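Local coordinates for FMN-binding protein (Syntrophomonas wolfei subsp. wolfei, PDB 3IN6) that binds flavin mononucleotide as a flavoprotein, probably of the split-barrel type, its exact reaction being unknown, at residues A[30-40]-A[73-84]. Residues are numbered along the deposited sequence; the frame is centred on the assembly and turned at random.
Sequences YISTTLSTVDR and NLKETGKGVFMV
T34 and M83 (selenomethionine) form a hydrogen-bonded antiparallel pair, as do S36 and V81. Four backbone bonds result: T34 N to M83 O, M83 N to T34 O, S36 N to V81 O and V81 N to S36 O. The axes of strands 33-38 and 79-84 approach to 4.6 Å, and the strands run antiparallel.

On one face of this ladder, L35 lies against F82. A chi1 of 172° swings L35 CG away from the backbone N, and chi2 of 59° then sets CD1 over the ring centre, 3.8 Å from the F82 centroid and 4° off the normal. This is a CH-pi contact. L35 CD2 meets L74 CD1 of the helix tip to tip. F135 of strand 131-141 stands edge-to-face to F82.

On the other face, a water bridges the strands. It binds T34 OG1 and S36 OG and donates to V81 O. S36 OG also bonds S36 OG of the second subunit, which places this face at the dimer interface.

Helix 73-77 is joined to T37 and to R40, just past the strand, by the side chains of N73 and E76. N73 ND2 donates to T37 OG1 at 3.0 Å, with the oxygen in the amide plane. E76 reaches out on an extended chain, and its OE1 takes R40 N at 2.9 Å in a nearly straight bond. A second water accepts from V38 N and donates to T77 OG1 and K79 O, linking all three.

G78, with positive phi, follows the helix and leads into strand 79-87. The pairing joins neighbouring strands of an antiparallel sheet, consistent with the split barrel of FMN-binding proteins.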
# COMPACT_ATOMS: atom_id res chain seq x y z
N TYR A 30 -10.09 -6.34 7.97
CA TYR A 30 -10.87 -5.67 6.94
C TYR A 30 -10.33 -6.03 5.56
O TYR A 30 -9.12 -6.29 5.39
CB TYR A 30 -10.85 -4.15 7.11
CG TYR A 30 -11.62 -3.64 8.30
CD1 TYR A 30 -13.00 -3.50 8.25
CD2 TYR A 30 -10.97 -3.25 9.46
CE1 TYR A 30 -13.71 -3.02 9.34
CE2 TYR A 30 -11.67 -2.78 10.55
CZ TYR A 30 -13.03 -2.66 10.48
OH TYR A 30 -13.72 -2.20 11.56
N ILE A 31 -11.22 -6.07 4.57
CA ILE A 31 -10.85 -6.32 3.18
C ILE A 31 -9.81 -5.28 2.77
O ILE A 31 -8.80 -5.59 2.14
CB ILE A 31 -12.07 -6.20 2.24
CG1 ILE A 31 -13.14 -7.24 2.57
CG2 ILE A 31 -11.67 -6.39 0.78
CD1 ILE A 31 -14.41 -7.10 1.72
N SER A 32 -10.04 -4.04 3.21
CA SER A 32 -9.19 -2.92 2.88
C SER A 32 -7.92 -2.88 3.75
O SER A 32 -7.67 -1.91 4.47
CB SER A 32 -9.98 -1.63 3.04
OG SER A 32 -10.14 -1.36 4.41
N THR A 33 -7.15 -3.96 3.68
CA THR A 33 -5.89 -4.11 4.38
C THR A 33 -4.84 -4.57 3.36
O THR A 33 -5.10 -5.50 2.60
CB THR A 33 -6.01 -5.19 5.47
OG1 THR A 33 -7.07 -4.85 6.37
CG2 THR A 33 -4.71 -5.31 6.24
N THR A 34 -3.66 -3.95 3.36
CA THR A 34 -2.61 -4.29 2.41
C THR A 34 -1.24 -4.45 3.04
O THR A 34 -1.01 -3.97 4.16
CB THR A 34 -2.44 -3.18 1.32
OG1 THR A 34 -1.91 -1.97 1.92
CG2 THR A 34 -3.74 -2.91 0.58
N LEU A 35 -0.34 -5.10 2.29
CA LEU A 35 1.07 -5.31 2.70
C LEU A 35 1.94 -4.87 1.50
O LEU A 35 1.85 -5.44 0.41
CB LEU A 35 1.34 -6.77 3.09
CG LEU A 35 2.82 -7.16 3.35
CD1 LEU A 35 3.40 -6.30 4.47
CD2 LEU A 35 2.97 -8.67 3.71
N SER A 36 2.74 -3.84 1.71
CA SER A 36 3.59 -3.34 0.67
C SER A 36 4.97 -3.93 0.95
O SER A 36 5.41 -3.94 2.11
CB SER A 36 3.60 -1.80 0.64
OG SER A 36 2.31 -1.27 0.38
N THR A 37 5.62 -4.44 -0.09
CA THR A 37 6.95 -5.09 -0.01
C THR A 37 7.88 -4.56 -1.08
O THR A 37 7.48 -3.73 -1.88
CB THR A 37 6.80 -6.64 -0.14
OG1 THR A 37 6.20 -6.97 -1.41
CG2 THR A 37 5.94 -7.21 1.02
N VAL A 38 9.14 -5.03 -1.10
CA VAL A 38 10.15 -4.60 -2.05
C VAL A 38 11.16 -5.71 -2.31
O VAL A 38 11.36 -6.56 -1.44
CB VAL A 38 10.95 -3.36 -1.52
CG1 VAL A 38 11.76 -3.74 -0.29
CG2 VAL A 38 11.86 -2.77 -2.60
N ASP A 39 11.77 -5.73 -3.51
CA ASP A 39 12.84 -6.70 -3.82
C ASP A 39 14.20 -6.02 -3.78
O ASP A 39 14.27 -4.81 -3.53
CB ASP A 39 12.62 -7.43 -5.17
CG ASP A 39 12.95 -6.58 -6.40
OD1 ASP A 39 13.24 -5.36 -6.31
OD2 ASP A 39 12.93 -7.16 -7.50
N ARG A 40 15.26 -6.82 -4.02
CA ARG A 40 16.66 -6.37 -3.96
C ARG A 40 16.99 -5.22 -4.93
O ARG A 40 17.99 -4.51 -4.74
CB ARG A 40 17.63 -7.55 -4.23
CG ARG A 40 17.37 -8.18 -5.59
CD ARG A 40 18.51 -8.90 -6.28
NE ARG A 40 18.63 -10.28 -5.88
CZ ARG A 40 19.00 -11.29 -6.67
NH1 ARG A 40 19.26 -11.13 -7.96
NH2 ARG A 40 19.06 -12.50 -6.15
N ASN A 73 9.44 -11.25 -2.36
CA ASN A 73 10.05 -10.00 -1.86
C ASN A 73 10.49 -10.14 -0.38
O ASN A 73 11.67 -9.87 -0.02
CB ASN A 73 9.09 -8.84 -2.03
CG ASN A 73 8.97 -8.39 -3.47
OD1 ASN A 73 9.79 -8.74 -4.32
ND2 ASN A 73 7.96 -7.59 -3.75
N LEU A 74 9.58 -10.62 0.45
CA LEU A 74 9.89 -10.80 1.88
C LEU A 74 11.12 -11.69 2.07
O LEU A 74 11.95 -11.40 2.92
CB LEU A 74 8.69 -11.35 2.64
CG LEU A 74 7.54 -10.35 2.74
CD1 LEU A 74 6.29 -11.05 3.28
CD2 LEU A 74 7.94 -9.10 3.59
N LYS A 75 11.27 -12.72 1.24
CA LYS A 75 12.45 -13.60 1.37
C LYS A 75 13.71 -12.94 0.86
O LYS A 75 14.80 -13.32 1.25
CB LYS A 75 12.26 -14.94 0.64
CG LYS A 75 11.05 -15.77 1.06
CD LYS A 75 11.05 -16.19 2.52
CE LYS A 75 12.11 -17.25 2.81
NZ LYS A 75 12.02 -17.74 4.21
N GLU A 76 13.60 -11.96 -0.05
CA GLU A 76 14.78 -11.23 -0.54
C GLU A 76 15.23 -10.14 0.41
O GLU A 76 16.42 -10.03 0.70
CB GLU A 76 14.53 -10.56 -1.90
CG GLU A 76 14.54 -11.50 -3.04
CD GLU A 76 14.48 -10.83 -4.40
OE1 GLU A 76 14.82 -9.64 -4.56
OE2 GLU A 76 14.08 -11.54 -5.33
N THR A 77 14.30 -9.33 0.86
CA THR A 77 14.63 -8.16 1.69
C THR A 77 14.09 -8.19 3.11
O THR A 77 14.61 -7.47 3.97
CB THR A 77 14.07 -6.88 1.04
OG1 THR A 77 12.63 -6.92 1.02
CG2 THR A 77 14.59 -6.75 -0.35
N GLY A 78 13.01 -8.93 3.35
CA GLY A 78 12.45 -9.03 4.69
C GLY A 78 11.67 -7.84 5.21
O GLY A 78 11.11 -7.92 6.31
N LYS A 79 11.57 -6.76 4.43
CA LYS A 79 10.90 -5.56 4.91
C LYS A 79 9.54 -5.29 4.30
O LYS A 79 9.30 -5.60 3.16
CB LYS A 79 11.81 -4.34 4.78
CG LYS A 79 13.13 -4.54 5.56
CD LYS A 79 13.79 -3.23 5.97
CE LYS A 79 15.25 -3.46 6.42
NZ LYS A 79 15.95 -2.17 6.71
N GLY A 80 8.65 -4.72 5.09
CA GLY A 80 7.30 -4.42 4.60
C GLY A 80 6.53 -3.44 5.45
O GLY A 80 7.01 -2.98 6.50
N VAL A 81 5.35 -3.09 4.98
CA VAL A 81 4.48 -2.24 5.75
C VAL A 81 3.02 -2.58 5.50
O VAL A 81 2.57 -2.61 4.35
CB VAL A 81 4.70 -0.71 5.49
CG1 VAL A 81 4.51 -0.33 3.99
CG2 VAL A 81 3.77 0.11 6.40
N PHE A 82 2.30 -2.87 6.57
CA PHE A 82 0.89 -3.13 6.49
C PHE A 82 0.18 -1.82 6.62
O PHE A 82 0.65 -0.91 7.33
CB PHE A 82 0.38 -4.00 7.63
CG PHE A 82 0.72 -5.44 7.51
CD1 PHE A 82 -0.08 -6.29 6.75
CD2 PHE A 82 1.80 -5.97 8.18
CE1 PHE A 82 0.20 -7.63 6.65
CE2 PHE A 82 2.08 -7.32 8.10
CZ PHE A 82 1.28 -8.15 7.33
N MSE A 83 -0.94 -1.71 5.94
CA MSE A 83 -1.79 -0.56 6.10
C MSE A 83 -3.21 -1.02 6.10
O MSE A 83 -3.60 -1.85 5.28
CB MSE A 83 -1.63 0.48 4.99
CG MSE A 83 -2.68 1.65 5.18
SE MSE A 83 -2.58 3.16 4.00
CE MSE A 83 -1.37 4.33 4.94
N VAL A 84 -3.98 -0.50 7.05
CA VAL A 84 -5.44 -0.69 7.08
C VAL A 84 -5.96 0.72 6.86
O VAL A 84 -5.42 1.67 7.45
CB VAL A 84 -5.95 -1.19 8.42
CG1 VAL A 84 -7.52 -1.17 8.45
CG2 VAL A 84 -5.41 -2.56 8.74
O HOH W 1 0.77 -1.67 2.33
O HOH W 2 9.97 -7.24 1.12
O HOH W 3 10.17 -7.82 -7.64